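Local coordinates for DegV family protein (Streptococcus agalactiae, PDB 3LUP) that binds a long-chain fatty acid, such as elaidic acid, and may take part in lipid transport or fatty acid metabolism, at residues Glu159-Val164 with Lys222-Asp227; Lys215-Ile220 with Gly275-Gly280. All coordinates share one frame; numbering follows the deposited sequence.

Contact 1 (Glu159-Val164 with Lys222-Asp227); sequences EGFIVV and KEMTAD
The carboxylate of Glu159 is met by the selenium of Met224, a selenomethionine, with CD of Glu159 3.9 Å and OE1 of Glu159 4.0 Å from SE. This is van der Waals contact between a carboxylate, probably charged, and a soft, polarisable atom, and the two side chains cross at about a right angle. Glu159 bends at chi2 (-68°), which folds its carboxylate back beside the selenium. Met224 is bent too, at chi2 and chi3, and its SE also reaches Phe161, lying 4.3 Å from CE2. The selenium sits 5.3 Å from the centroid of the Phe161 ring and 62° off the ring normal, an oblique Met-aromatic contact. Glu159 CB meets the same ring at its edge, in plane, since residues two apart on a strand point to one side of the sheet. Strand 159-163 is an inner strand of the mixed sheet, bonded through its backbone to strands 192-195 and 277-283, and Met224 belongs to the last turn of helix 210-224, which covers one face. On the other face Gly160 and Ile162 touch the bound elaidic acid. Further on, Ala226 N bonds to Glu223 O at 3.3 Å, and Asp227 forms a salt bridge to Lys157, just ahead of the strand, and a hydrogen bond to Tyr230.

Contact 2 (Lys215-Ile220 with Gly275-Gly280); sequences KRLAEI and GAVAFG. With ELA (Elaidic acid), chain B.
The Phe279 ring points from its strand into the helix: Ile220 CG2 lies at the ring edge, in plane, 3.7 Å from CZ, and the Leu217 side chain comes alongside with CD2 3.8 Å from CE1. The carbonyl O of Leu217 approaches CE1 of Phe279 obliquely, at 3.6 Å. Phe161 of the neighbouring strand meets Phe279 with its ring plane turned by only about 10°. A second flat group, the guanidinium of Arg216, has Ile220 CG1 3.6 Å above one face, off centre and near the edge of the group, while Glu219 CB lies in plane at its edge. NH1 of Arg216 forms a salt bridge with OE1 of Glu219, though the hydrogen bond within it is weak, and NE pairs with Glu205 at the end of strand 201-205.

With chi1 at 72°, CG of Phe279 stands between the backbone N and the carbonyl carbon, and the ring is carried out to Leu217 and Ile220. Those two lie three residues apart, nearly one helical turn, and so present their branches on the same side. Two residues earlier on the strand, Leu217 CD1 meets Val277 CG1 at 4.2 Å as the two side chains overlap antiparallel. Helix 215-220 and strand 277-280 run parallel within 3°, their axes 10.0 Å apart, which is the spacing of helix-on-sheet packing in an alpha/beta fold. On the strand's reverse side, C18 of the elaidic acid lies 3.4 Å from O of Phe279 and 3.7 Å from CA of Gly280, which carries no side chain. Across helix and strand, the cohesion is therefore hydrophobic and dispersive, while the backbones of Val277, Ala278 and Phe279 bond to Val163, Ile235 and Phe161.

Overall arrangement
Contacts 1 and 2 lie at one helix-sheet interface, their centres about 7 Å apart: both set helix 210-224 against adjacent, antiparallel strands of the mixed sheet, 159-163 and 277-283. Probable backbone bonds join them, Val163 N to Val277 O and Phe161 O to Phe279 N. Contact 2 holds the middle of the helix and is wholly buried, built from aliphatic and aromatic groups. Contact 1, at the helix's C-terminal end, is only partly buried and admits a carboxylate beside the selenium. Phe161 bridges the two, since it also packs on Leu217 and Ile220. Strand residues of both border the elaidic acid on the far side of the sheet.

Contact 1 (Glu159-Val164 with Lys222-Asp227)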
loop_
_atom_site.group_PDB
_atom_site.type_symbol
_atom_site.label_atom_id
_atom_site.label_comp_id
_atom_site.label_asym_id
_atom_site.label_seq_id
_atom_site.Cartn_x
_atom_site.Cartn_y
_atom_site.Cartn_z
ATOM N N GLU A 159 -3.630 5.737 7.859
ATOM C CA GLU A 159 -5.011 5.363 7.622
ATOM C C GLU A 159 -5.170 5.181 6.132
ATOM O O GLU A 159 -4.515 5.878 5.352
ATOM C CB GLU A 159 -5.958 6.483 8.068
ATOM C CG GLU A 159 -5.895 6.850 9.567
ATOM C CD GLU A 159 -6.426 5.750 10.514
ATOM O OE1 GLU A 159 -7.327 4.949 10.122
ATOM O OE2 GLU A 159 -5.938 5.705 11.666
ATOM N N GLY A 160 -6.048 4.268 5.733
ATOM C CA GLY A 160 -6.322 4.031 4.328
ATOM C C GLY A 160 -7.794 3.744 4.136
ATOM O O GLY A 160 -8.293 2.727 4.609
ATOM N N PHE A 161 -8.488 4.651 3.453
ATOM C CA PHE A 161 -9.918 4.524 3.196
ATOM C C PHE A 161 -10.190 4.395 1.698
ATOM O O PHE A 161 -9.508 5.009 0.896
ATOM C CB PHE A 161 -10.652 5.723 3.792
ATOM C CG PHE A 161 -10.799 5.658 5.298
ATOM C CD1 PHE A 161 -12.052 5.412 5.881
ATOM C CD2 PHE A 161 -9.698 5.823 6.131
ATOM C CE1 PHE A 161 -12.203 5.331 7.268
ATOM C CE2 PHE A 161 -9.845 5.753 7.531
ATOM C CZ PHE A 161 -11.104 5.502 8.096
ATOM N N ILE A 162 -11.188 3.594 1.333
ATOM C CA ILE A 162 -11.427 3.219 -0.062
ATOM C C ILE A 162 -12.903 3.202 -0.399
ATOM O O ILE A 162 -13.730 2.806 0.411
ATOM C CB ILE A 162 -10.902 1.782 -0.391
ATOM C CG1 ILE A 162 -9.625 1.436 0.395
ATOM C CG2 ILE A 162 -10.718 1.595 -1.909
ATOM C CD1 ILE A 162 -9.500 -0.061 0.701
ATOM N N VAL A 163 -13.225 3.617 -1.611
ATOM C CA VAL A 163 -14.559 3.424 -2.142
ATOM C C VAL A 163 -14.378 2.825 -3.514
ATOM O O VAL A 163 -13.720 3.413 -4.372
ATOM C CB VAL A 163 -15.365 4.730 -2.230
ATOM C CG1 VAL A 163 -16.641 4.526 -3.072
ATOM C CG2 VAL A 163 -15.695 5.230 -0.834
ATOM N N VAL A 164 -14.937 1.639 -3.707
ATOM C CA VAL A 164 -14.710 0.915 -4.940
ATOM C C VAL A 164 -15.900 1.061 -5.885
ATOM O O VAL A 164 -17.010 1.441 -5.471
ATOM C CB VAL A 164 -14.316 -0.577 -4.697
ATOM C CG1 VAL A 164 -13.094 -0.656 -3.812
ATOM C CG2 VAL A 164 -15.471 -1.379 -4.110
ATOM N N LYS A 222 -10.649 14.801 7.434
ATOM C CA LYS A 222 -10.586 15.940 8.323
ATOM C C LYS A 222 -10.524 15.466 9.765
ATOM O O LYS A 222 -9.830 16.079 10.600
ATOM C CB LYS A 222 -11.790 16.856 8.107
ATOM C CG LYS A 222 -11.601 18.291 8.594
ATOM C CD LYS A 222 -12.786 19.178 8.182
ATOM C CE LYS A 222 -12.404 20.687 8.197
ATOM N NZ LYS A 222 -13.549 21.614 7.863
ATOM N N GLU A 223 -11.245 14.373 10.044
ATOM C CA GLU A 223 -11.252 13.756 11.369
ATOM C C GLU A 223 -9.912 13.127 11.667
ATOM O O GLU A 223 -9.297 13.397 12.707
ATOM C CB GLU A 223 -12.314 12.676 11.458
ATOM C CG GLU A 223 -13.728 13.206 11.500
ATOM C CD GLU A 223 -14.727 12.136 11.925
ATOM O OE1 GLU A 223 -14.291 10.977 12.186
ATOM O OE2 GLU A 223 -15.941 12.465 12.004
HETATM N N MSE A 224 -9.470 12.288 10.733
HETATM C CA MSE A 224 -8.256 11.512 10.889
HETATM C C MSE A 224 -6.994 12.365 11.053
HETATM O O MSE A 224 -6.071 11.969 11.768
HETATM C CB MSE A 224 -8.118 10.531 9.715
HETATM C CG MSE A 224 -9.299 9.570 9.615
HETATM SE SE MSE A 224 -9.394 8.233 11.068
HETATM C CE MSE A 224 -11.238 8.519 11.655
ATOM N N THR A 225 -6.961 13.528 10.401
ATOM C CA THR A 225 -5.761 14.368 10.374
ATOM C C THR A 225 -5.754 15.437 11.449
ATOM O O THR A 225 -4.844 16.263 11.509
ATOM C CB THR A 225 -5.550 15.026 8.994
ATOM O OG1 THR A 225 -6.663 15.877 8.687
ATOM C CG2 THR A 225 -5.405 13.971 7.922
ATOM N N ALA A 226 -6.762 15.409 12.311
ATOM C CA ALA A 226 -6.912 16.414 13.373
ATOM C C ALA A 226 -5.792 16.385 14.404
ATOM O O ALA A 226 -5.548 17.382 15.070
ATOM C CB ALA A 226 -8.247 16.242 14.064
ATOM N N ASP A 227 -5.116 15.246 14.529
ATOM C CA ASP A 227 -4.136 15.057 15.600
ATOM C C ASP A 227 -2.662 15.324 15.239
ATOM O O ASP A 227 -1.777 15.097 16.060
ATOM C CB ASP A 227 -4.317 13.695 16.299
ATOM C CG ASP A 227 -4.109 12.518 15.372
ATOM O OD1 ASP A 227 -4.043 12.720 14.143
ATOM O OD2 ASP A 227 -4.018 11.382 15.881
#

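Contact 2 (Lys215-Ile220 with Gly275-Gly280)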
loop_
_atom_site.group_PDB
_atom_site.type_symbol
_atom_site.label_atom_id
_atom_site.label_comp_id
_atom_site.label_asym_id
_atom_site.label_seq_id
_atom_site.Cartn_x
_atom_site.Cartn_y
_atom_site.Cartn_z
ATOM N N LYS A 215 -18.064 12.605 -0.414
ATOM C CA LYS A 215 -18.195 13.662 0.581
ATOM C C LYS A 215 -17.812 13.123 1.951
ATOM O O LYS A 215 -17.036 13.751 2.689
ATOM C CB LYS A 215 -19.622 14.213 0.619
ATOM C CG LYS A 215 -20.026 15.064 -0.596
ATOM C CD LYS A 215 -21.103 16.093 -0.246
ATOM C CE LYS A 215 -22.503 15.473 -0.214
ATOM N NZ LYS A 215 -23.378 16.167 0.780
ATOM N N ARG A 216 -18.332 11.940 2.267
ATOM C CA ARG A 216 -17.961 11.231 3.482
ATOM C C ARG A 216 -16.443 10.952 3.600
ATOM O O ARG A 216 -15.882 11.078 4.679
ATOM C CB ARG A 216 -18.787 9.953 3.614
ATOM C CG ARG A 216 -18.743 9.319 4.986
ATOM C CD ARG A 216 -19.610 10.049 6.052
ATOM N NE ARG A 216 -19.142 9.644 7.381
ATOM C CZ ARG A 216 -18.226 10.298 8.097
ATOM N NH1 ARG A 216 -17.693 11.432 7.647
ATOM N NH2 ARG A 216 -17.844 9.829 9.279
ATOM N N LEU A 217 -15.776 10.597 2.503
ATOM C CA LEU A 217 -14.313 10.455 2.510
ATOM C C LEU A 217 -13.583 11.745 2.933
ATOM O O LEU A 217 -12.696 11.714 3.800
ATOM C CB LEU A 217 -13.797 10.003 1.139
ATOM C CG LEU A 217 -13.948 8.541 0.702
ATOM C CD1 LEU A 217 -13.465 8.426 -0.719
ATOM C CD2 LEU A 217 -13.195 7.556 1.620
ATOM N N ALA A 218 -13.964 12.869 2.320
ATOM C CA ALA A 218 -13.411 14.177 2.687
ATOM C C ALA A 218 -13.618 14.493 4.162
ATOM O O ALA A 218 -12.707 14.981 4.818
ATOM C CB ALA A 218 -13.985 15.265 1.839
ATOM N N GLU A 219 -14.799 14.200 4.697
ATOM C CA GLU A 219 -15.045 14.421 6.122
ATOM C C GLU A 219 -14.151 13.549 7.002
ATOM O O GLU A 219 -13.665 14.002 8.049
ATOM C CB GLU A 219 -16.514 14.207 6.464
ATOM C CG GLU A 219 -17.412 15.351 6.010
ATOM C CD GLU A 219 -18.876 14.947 5.902
ATOM O OE1 GLU A 219 -19.271 13.932 6.528
ATOM O OE2 GLU A 219 -19.637 15.642 5.185
ATOM N N ILE A 220 -13.913 12.319 6.552
ATOM C CA ILE A 220 -13.111 11.355 7.298
ATOM C C ILE A 220 -11.657 11.796 7.368
ATOM O O ILE A 220 -11.030 11.691 8.422
ATOM C CB ILE A 220 -13.217 9.939 6.702
ATOM C CG1 ILE A 220 -14.608 9.355 6.962
ATOM C CG2 ILE A 220 -12.195 9.030 7.331
ATOM C CD1 ILE A 220 -14.884 8.041 6.275
ATOM N N GLY A 275 -12.053 1.761 -11.548
ATOM C CA GLY A 275 -12.976 2.743 -11.001
ATOM C C GLY A 275 -12.868 2.978 -9.496
ATOM O O GLY A 275 -13.692 3.714 -8.939
ATOM N N ALA A 276 -11.883 2.363 -8.822
ATOM C CA ALA A 276 -11.712 2.557 -7.377
ATOM C C ALA A 276 -11.081 3.914 -7.042
ATOM O O ALA A 276 -10.306 4.448 -7.840
ATOM C CB ALA A 276 -10.897 1.457 -6.794
ATOM N N VAL A 277 -11.442 4.470 -5.878
ATOM C CA VAL A 277 -10.809 5.687 -5.325
ATOM C C VAL A 277 -10.559 5.479 -3.830
ATOM O O VAL A 277 -11.346 4.820 -3.138
ATOM C CB VAL A 277 -11.644 6.992 -5.597
ATOM C CG1 VAL A 277 -12.778 7.135 -4.611
ATOM C CG2 VAL A 277 -10.769 8.235 -5.539
ATOM N N ALA A 278 -9.444 6.019 -3.344
ATOM C CA ALA A 278 -9.012 5.814 -1.962
ATOM C C ALA A 278 -8.260 7.028 -1.481
ATOM O O ALA A 278 -7.854 7.870 -2.280
ATOM C CB ALA A 278 -8.120 4.604 -1.862
ATOM N N PHE A 279 -8.070 7.131 -0.174
ATOM C CA PHE A 279 -7.027 8.010 0.320
ATOM C C PHE A 279 -6.136 7.252 1.299
ATOM O O PHE A 279 -6.543 6.235 1.872
ATOM C CB PHE A 279 -7.580 9.320 0.923
ATOM C CG PHE A 279 -8.263 9.152 2.256
ATOM C CD1 PHE A 279 -9.654 9.126 2.336
ATOM C CD2 PHE A 279 -7.527 9.048 3.418
ATOM C CE1 PHE A 279 -10.305 8.979 3.560
ATOM C CE2 PHE A 279 -8.156 8.901 4.646
ATOM C CZ PHE A 279 -9.557 8.866 4.721
ATOM N N GLY A 280 -4.913 7.747 1.470
ATOM C CA GLY A 280 -4.033 7.266 2.520
ATOM C C GLY A 280 -3.347 8.459 3.148
ATOM O O GLY A 280 -2.946 9.389 2.425
HETATM C CA ELA B . -1.002 -12.658 -2.093
HETATM C C ELA B . -1.510 -14.056 -2.464
HETATM O O ELA B . -2.482 -14.249 -3.252
HETATM C C3 ELA B . -0.459 -11.862 -3.277
HETATM C C4 ELA B . 0.303 -10.627 -2.808
HETATM C C5 ELA B . -0.256 -9.320 -3.404
HETATM C C6 ELA B . -1.433 -8.781 -2.579
HETATM C C7 ELA B . -2.314 -7.721 -3.230
HETATM C C8 ELA B . -3.468 -7.352 -2.291
HETATM C C9 ELA B . -3.821 -5.874 -2.386
HETATM C C10 ELA B . -5.060 -5.322 -1.787
HETATM C C11 ELA B . -5.656 -4.045 -2.346
HETATM C C12 ELA B . -5.997 -3.031 -1.261
HETATM C C13 ELA B . -5.103 -1.803 -1.281
HETATM C C14 ELA B . -5.807 -0.541 -0.800
HETATM C C15 ELA B . -4.871 0.668 -0.942
HETATM C C16 ELA B . -5.353 1.916 -0.198
HETATM C C17 ELA B . -4.368 2.321 0.893
HETATM C C18 ELA B . -4.234 3.832 1.027
HETATM O OXT ELA B . -0.953 -15.054 -1.950
#